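Local coordinates for putative antioxidant defense protein Mlr4105 (Mesorhizobium loti, PDB 3C1L) that probably acts as a peroxiredoxin-type antioxidant enzyme of the carboxymuconolactone decarboxylase family, at residues B[41-44]-B[45-49]; B[109-113]-B[114-118]. One frame throughout, in Å; residues are numbered along the deposited sequence.

Contact 1: residues B[41-44]-B[45-49]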
ATOM      1  N   TYR B  41     -31.184  -2.377 -11.112  1.00 30.60           N
ATOM      2  CA  TYR B  41     -32.062  -1.799 -10.081  1.00 30.47           C
ATOM      3  C   TYR B  41     -33.552  -1.979 -10.336  1.00 29.40           C
ATOM      4  O   TYR B  41     -34.374  -1.552  -9.513  1.00 30.61           O
ATOM      5  CB  TYR B  41     -31.748  -0.296  -9.881  1.00 30.27           C
ATOM      6  CG  TYR B  41     -30.448  -0.069  -9.148  1.00 28.35           C
ATOM      7  CD1 TYR B  41     -30.394  -0.144  -7.764  1.00 33.62           C
ATOM      8  CD2 TYR B  41     -29.282   0.207  -9.820  1.00 30.82           C
ATOM      9  CE1 TYR B  41     -29.210   0.054  -7.069  1.00 32.88           C
ATOM     10  CE2 TYR B  41     -28.079   0.379  -9.121  1.00 33.11           C
ATOM     11  CZ  TYR B  41     -28.070   0.300  -7.741  1.00 33.46           C
ATOM     12  OH  TYR B  41     -26.924   0.480  -7.026  1.00 39.29           O
ATOM     13  N   ALA B  42     -33.921  -2.646 -11.431  1.00 30.03           N
ATOM     14  CA  ALA B  42     -35.345  -2.735 -11.805  1.00 28.24           C
ATOM     15  C   ALA B  42     -36.142  -3.766 -10.995  1.00 28.57           C
ATOM     16  O   ALA B  42     -37.362  -3.838 -11.134  1.00 28.63           O
ATOM     17  CB  ALA B  42     -35.491  -3.003 -13.284  1.00 27.61           C
ATOM     18  N   PHE B  43     -35.473  -4.554 -10.150  1.00 29.23           N
ATOM     19  CA  PHE B  43     -36.183  -5.517  -9.263  1.00 29.47           C
ATOM     20  C   PHE B  43     -36.962  -4.782  -8.159  1.00 29.39           C
ATOM     21  O   PHE B  43     -37.805  -5.378  -7.497  1.00 28.33           O
ATOM     22  CB  PHE B  43     -35.216  -6.533  -8.625  1.00 30.12           C
ATOM     23  CG  PHE B  43     -34.254  -5.923  -7.590  1.00 31.49           C
ATOM     24  CD1 PHE B  43     -34.630  -5.769  -6.261  1.00 29.60           C
ATOM     25  CD2 PHE B  43     -32.996  -5.525  -7.955  1.00 39.56           C
ATOM     26  CE1 PHE B  43     -33.765  -5.229  -5.331  1.00 34.31           C
ATOM     27  CE2 PHE B  43     -32.114  -4.969  -7.015  1.00 41.73           C
ATOM     28  CZ  PHE B  43     -32.507  -4.824  -5.708  1.00 37.15           C
ATOM     29  N   ASP B  44     -36.672  -3.487  -7.987  1.00 29.76           N
ATOM     30  CA  ASP B  44     -37.324  -2.616  -7.017  1.00 29.66           C
ATOM     31  C   ASP B  44     -37.429  -1.164  -7.562  1.00 29.63           C
ATOM     32  O   ASP B  44     -36.445  -0.433  -7.572  1.00 31.91           O
ATOM     33  CB  ASP B  44     -36.455  -2.659  -5.743  1.00 30.02           C
ATOM     34  CG  ASP B  44     -37.176  -2.176  -4.499  1.00 33.07           C
ATOM     35  OD1 ASP B  44     -38.177  -1.448  -4.596  1.00 38.21           O
ATOM     36  OD2 ASP B  44     -36.739  -2.562  -3.399  1.00 39.64           O
ATOM     37  N   ASP B  45     -38.609  -0.737  -8.006  1.00 29.45           N
ATOM     38  CA  ASP B  45     -38.783   0.610  -8.575  1.00 31.25           C
ATOM     39  C   ASP B  45     -38.373   1.695  -7.594  1.00 32.35           C
ATOM     40  O   ASP B  45     -38.172   2.841  -7.986  1.00 32.73           O
ATOM     41  CB  ASP B  45     -40.257   0.875  -8.957  1.00 32.35           C
ATOM     42  CG  ASP B  45     -40.655   0.282 -10.300  1.00 36.81           C
ATOM     43  OD1 ASP B  45     -39.854  -0.488 -10.881  1.00 47.09           O
ATOM     44  OD2 ASP B  45     -41.787   0.588 -10.764  1.00 31.65           O
ATOM     45  N   LYS B  46     -38.317   1.320  -6.316  1.00 32.41           N
ATOM     46  CA  LYS B  46     -37.961   2.203  -5.208  1.00 33.39           C
ATOM     47  C   LYS B  46     -36.501   2.547  -5.287  1.00 32.43           C
ATOM     48  O   LYS B  46     -36.117   3.707  -5.205  1.00 32.22           O
ATOM     49  CB  LYS B  46     -38.254   1.482  -3.874  1.00 34.99           C
ATOM     50  CG  LYS B  46     -38.514   2.363  -2.668  1.00 43.94           C
ATOM     51  CD  LYS B  46     -39.633   1.773  -1.782  1.00 46.59           C
ATOM     52  CE  LYS B  46     -40.159   2.810  -0.753  1.00 53.68           C
ATOM     53  NZ  LYS B  46     -41.369   2.352   0.057  1.00 47.93           N
ATOM     54  N   LYS B  47     -35.696   1.506  -5.457  1.00 31.52           N
ATOM     55  CA  LYS B  47     -34.279   1.633  -5.608  1.00 32.65           C
ATOM     56  C   LYS B  47     -33.909   2.330  -6.945  1.00 31.55           C
ATOM     57  O   LYS B  47     -33.094   3.237  -6.970  1.00 30.88           O
ATOM     58  CB  LYS B  47     -33.634   0.242  -5.540  1.00 32.73           C
ATOM     59  CG  LYS B  47     -33.891  -0.521  -4.250  1.00 35.07           C
ATOM     60  CD  LYS B  47     -32.832  -1.612  -4.027  1.00 43.54           C
ATOM     61  CE  LYS B  47     -33.065  -2.477  -2.785  1.00 44.55           C
ATOM     62  NZ  LYS B  47     -33.817  -1.827  -1.695  1.00 40.10           N
ATOM     63  N   LEU B  48     -34.508   1.886  -8.041  1.00 30.99           N
ATOM     64  CA  LEU B  48     -34.263   2.454  -9.368  1.00 29.89           C
ATOM     65  C   LEU B  48     -34.485   3.960  -9.334  1.00 29.55           C
ATOM     66  O   LEU B  48     -33.626   4.719  -9.751  1.00 32.43           O
ATOM     67  CB  LEU B  48     -35.187   1.777 -10.402  1.00 29.29           C
ATOM     68  CG  LEU B  48     -35.112   2.131 -11.885  1.00 28.58           C
ATOM     69  CD1 LEU B  48     -33.713   1.861 -12.437  1.00 27.94           C
ATOM     70  CD2 LEU B  48     -36.176   1.337 -12.687  1.00 26.14           C
ATOM     71  N   ARG B  49     -35.624   4.395  -8.821  1.00 28.73           N
ATOM     72  CA  ARG B  49     -35.876   5.815  -8.669  1.00 31.02           C
ATOM     73  C   ARG B  49     -34.825   6.514  -7.808  1.00 31.59           C
ATOM     74  O   ARG B  49     -34.482   7.630  -8.096  1.00 32.73           O
ATOM     75  CB  ARG B  49     -37.252   6.099  -8.072  1.00 31.79           C
ATOM     76  CG  ARG B  49     -38.351   6.318  -9.106  1.00 44.06           C
ATOM     77  CD  ARG B  49     -38.080   7.522 -10.025  1.00 57.82           C
ATOM     78  NE  ARG B  49     -37.845   8.765  -9.283  1.00 64.20           N
ATOM     79  CZ  ARG B  49     -38.798   9.630  -8.925  1.00 70.35           C
ATOM     80  NH1 ARG B  49     -40.082   9.398  -9.226  1.00 70.86           N
ATOM     81  NH2 ARG B  49     -38.471  10.732  -8.246  1.00 68.82           N
TER
HETATM   82  O   HOH W   1     -39.732  -2.816 -11.967  1.00 38.19           O
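Asp44 and Lys47 meet where a type I beta turn, Tyr41 to Asp44, runs into the first turn of helix 45-60. Asp44 is the N-cap. With CG anti to its own nitrogen (chi1 -162°), the carboxylate folds back over the opening turn, and OD1 accepts from Lys46 N at 3.3 Å, a donor lying above the carboxylate plane. Its backbone carbonyl starts the helical ladder: Leu48 N reaches Asp44 O at 3.1 Å in a nearly straight bond (174°).

The close packing is on the side of Lys47 and Leu48, both buried. The aliphatic chain of Lys47 runs past three neighbours, CB at the edge of the Tyr41 ring, CG against Asp44 CB, and CD 3.6 Å from Phe43 CZ. Leu48 sets CB 3.5 Å from Tyr41 O and CD1 3.9 Å from Tyr41 CB, while CD2 approaches Ala42, whose small methyl suits a place against Phe24 of helix 18-31. Trp156 of a second subunit meets both Tyr41 and Phe43 edge-to-face.

Away from this packing the contact is looser: Lys46 leads its amine outward, and, bridging the turn to the helix start, a water donates both to Ala42 O and, at 2.6 Å, to Asp45 OD1, which also bonds Thr20.

The bend at the end of Lys47 turns NZ toward Asp44 OD2, 3.5 Å away in a weak salt bridge; its stronger partner is Asp57 of the second subunit. Were Asp44 replaced by an alanine, Lys46 N would probably lose its cap and Lys47 one of the carboxylates that balance its charge. Acidic side chains at this helix start probably interact favourably with the helix dipole, and Lys47, a long apolar chain ending in a charge, can serve both the turn and the subunit interface.

Contact 2: residues B[109-113]-B[114-118]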
HETATM    1  N   MSE B 109      -6.658   5.477 -19.022  1.00 30.38           N
HETATM    2  CA  MSE B 109      -5.321   4.884 -18.844  1.00 27.71           C
HETATM    3  C   MSE B 109      -4.484   5.635 -17.814  1.00 28.52           C
HETATM    4  O   MSE B 109      -3.942   5.031 -16.910  1.00 27.49           O
HETATM    5  CB  MSE B 109      -4.607   4.843 -20.184  1.00 27.87           C
HETATM    6  CG  MSE B 109      -5.253   3.878 -21.188  1.00 26.73           C
HETATM    7 SE   MSE B 109      -4.694   4.073 -23.003  0.75 26.71          SE
HETATM    8  CE  MSE B 109      -5.529   2.512 -23.799  1.00 26.54           C
ATOM      9  N   ASN B 110      -4.376   6.954 -17.970  1.00 27.59           N
ATOM     10  CA  ASN B 110      -3.606   7.809 -17.069  1.00 26.64           C
ATOM     11  C   ASN B 110      -3.795   9.216 -17.514  1.00 24.60           C
ATOM     12  O   ASN B 110      -3.243   9.646 -18.527  1.00 23.04           O
ATOM     13  CB  ASN B 110      -2.107   7.474 -17.089  1.00 25.77           C
ATOM     14  CG  ASN B 110      -1.362   8.038 -15.908  1.00 31.13           C
ATOM     15  OD1 ASN B 110      -1.647   9.138 -15.428  1.00 29.37           O
ATOM     16  ND2 ASN B 110      -0.367   7.279 -15.439  1.00 26.57           N
ATOM     17  N   PHE B 111      -4.633   9.920 -16.770  1.00 27.29           N
ATOM     18  CA  PHE B 111      -4.971  11.313 -17.050  1.00 28.97           C
ATOM     19  C   PHE B 111      -3.791  12.272 -17.042  1.00 29.40           C
ATOM     20  O   PHE B 111      -3.876  13.350 -17.609  1.00 31.58           O
ATOM     21  CB  PHE B 111      -6.023  11.805 -16.048  1.00 32.39           C
ATOM     22  CG  PHE B 111      -5.471  12.117 -14.689  1.00 30.14           C
ATOM     23  CD1 PHE B 111      -4.846  13.312 -14.454  1.00 28.63           C
ATOM     24  CD2 PHE B 111      -5.556  11.199 -13.658  1.00 29.11           C
ATOM     25  CE1 PHE B 111      -4.316  13.606 -13.227  1.00 30.40           C
ATOM     26  CE2 PHE B 111      -5.032  11.505 -12.424  1.00 29.58           C
ATOM     27  CZ  PHE B 111      -4.413  12.704 -12.207  1.00 23.83           C
ATOM     28  N   ARG B 112      -2.698  11.888 -16.388  1.00 29.48           N
ATOM     29  CA  ARG B 112      -1.494  12.706 -16.362  1.00 28.94           C
ATOM     30  C   ARG B 112      -0.860  12.855 -17.743  1.00 29.15           C
ATOM     31  O   ARG B 112      -0.104  13.799 -17.962  1.00 28.96           O
ATOM     32  CB  ARG B 112      -0.469  12.113 -15.393  1.00 28.09           C
ATOM     33  CG  ARG B 112      -0.970  12.131 -13.962  1.00 26.75           C
ATOM     34  CD  ARG B 112      -0.044  11.358 -13.050  1.00 27.20           C
ATOM     35  NE  ARG B 112      -0.712  11.172 -11.774  1.00 34.48           N
ATOM     36  CZ  ARG B 112      -1.564  10.193 -11.492  1.00 33.83           C
ATOM     37  NH1 ARG B 112      -1.844   9.265 -12.389  1.00 32.29           N
ATOM     38  NH2 ARG B 112      -2.128  10.154 -10.299  1.00 31.29           N
ATOM     39  N   ALA B 113      -1.166  11.930 -18.654  1.00 28.29           N
ATOM     40  CA  ALA B 113      -0.741  12.026 -20.067  1.00 28.27           C
ATOM     41  C   ALA B 113      -1.564  13.045 -20.876  1.00 27.66           C
ATOM     42  O   ALA B 113      -1.200  13.378 -21.962  1.00 24.91           O
ATOM     43  CB  ALA B 113      -0.797  10.633 -20.745  1.00 24.83           C
ATOM     44  N   ALA B 114      -2.690  13.528 -20.369  1.00 28.77           N
ATOM     45  CA  ALA B 114      -3.496  14.492 -21.134  1.00 31.03           C
ATOM     46  C   ALA B 114      -3.042  15.938 -20.877  1.00 33.14           C
ATOM     47  O   ALA B 114      -2.557  16.276 -19.817  1.00 36.30           O
ATOM     48  CB  ALA B 114      -4.966  14.318 -20.839  1.00 29.05           C
ATOM     49  N   ASP B 115      -3.184  16.786 -21.867  1.00 33.68           N
ATOM     50  CA  ASP B 115      -2.805  18.198 -21.735  1.00 34.95           C
ATOM     51  C   ASP B 115      -3.976  18.943 -21.098  1.00 33.48           C
ATOM     52  O   ASP B 115      -4.790  19.574 -21.794  1.00 36.22           O
ATOM     53  CB  ASP B 115      -2.503  18.711 -23.129  1.00 37.52           C
ATOM     54  CG  ASP B 115      -1.971  20.145 -23.156  1.00 46.77           C
ATOM     55  OD1 ASP B 115      -1.202  20.569 -22.254  1.00 51.71           O
ATOM     56  OD2 ASP B 115      -2.308  20.836 -24.142  1.00 48.71           O
ATOM     57  N   LEU B 116      -4.107  18.815 -19.781  1.00 31.63           N
ATOM     58  CA  LEU B 116      -5.213  19.415 -19.046  1.00 31.52           C
ATOM     59  C   LEU B 116      -4.845  20.793 -18.498  1.00 30.84           C
ATOM     60  O   LEU B 116      -3.693  21.046 -18.159  1.00 30.17           O
ATOM     61  CB  LEU B 116      -5.600  18.509 -17.887  1.00 29.81           C
ATOM     62  CG  LEU B 116      -6.056  17.087 -18.241  1.00 32.41           C
ATOM     63  CD1 LEU B 116      -6.331  16.357 -16.999  1.00 32.08           C
ATOM     64  CD2 LEU B 116      -7.283  17.083 -19.143  1.00 26.06           C
ATOM     65  N   SER B 117      -5.829  21.679 -18.389  1.00 29.44           N
ATOM     66  CA  SER B 117      -5.612  22.965 -17.704  1.00 30.52           C
ATOM     67  C   SER B 117      -5.234  22.684 -16.236  1.00 30.24           C
ATOM     68  O   SER B 117      -5.466  21.556 -15.742  1.00 31.45           O
ATOM     69  CB  SER B 117      -6.882  23.814 -17.771  1.00 30.62           C
ATOM     70  OG  SER B 117      -7.922  23.199 -17.028  1.00 28.63           O
ATOM     71  N   PRO B 118      -4.620  23.677 -15.543  1.00 28.08           N
ATOM     72  CA  PRO B 118      -4.359  23.661 -14.095  1.00 29.21           C
ATOM     73  C   PRO B 118      -5.619  23.363 -13.293  1.00 27.76           C
ATOM     74  O   PRO B 118      -5.585  22.559 -12.398  1.00 27.48           O
ATOM     75  CB  PRO B 118      -3.843  25.097 -13.824  1.00 29.18           C
ATOM     76  CG  PRO B 118      -3.120  25.432 -15.019  1.00 28.07           C
ATOM     77  CD  PRO B 118      -3.953  24.836 -16.173  1.00 31.22           C
TER
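Phe111 O accepts from Ala114 N at 3.0 Å, closing the short 3-10 segment 111-113 against the residue that follows it. One residue earlier, Ala113 N bonds Asn110 O in the same three-residue spacing. Beyond Ala114 the backbone extends, bent by an inverse gamma turn centred on Asp115, and Ser117 then caps helix 118-132.

Among the side chains, Asn110 suits the exit from helix 101-109 because its amide can stand in for a backbone acceptor. Its OD1 takes Arg112 N at 3.1 Å, an Asx turn, and Arg112 NH1 at 3.0 Å, the two donors coming from opposite faces of the amide plane. Arg112, extended as far as NE, lays CG over the rim of one face of the Phe111 ring, and Phe111 CE2 lies 3.7 Å above the guanidinium plane, likewise offset toward its rim. Across the junction Leu116 CD1 comes 4.2 Å from Phe111 CD1, and both side chains also pack on Leu124 of helix 118-132. The turn brings Ala114 CB to 3.5 Å from Phe111 O, and alanine adds nothing beyond CB there.

Asn110 ND2 turns to His82 O of a third subunit and Ala135 O of a fourth. One amide thus serves both halves of its chemistry: the oxygen, gripped twice, fixes the local turn, while the nitrogen ties that turn into the assembly.

Contact 1 comes first along the chain, and contact 2 follows after it has closed. Their centres lie about 37 Å apart, on opposite sides of the chain's centre, and their nearest atoms are about 24 Å apart, so neither touches the other. No helix is common to both: residues 41-49 lead from helix 36-40 into helix 45-60, whereas residues 109-118 join helix 101-109 to helix 118-132. Each is a helix-to-helix connection of an all-helical chain. Each also faces other copies of the protein, contact 1 a second subunit and contact 2 a third and a fourth, so these remote connections help join one chain to the six-chain assembly.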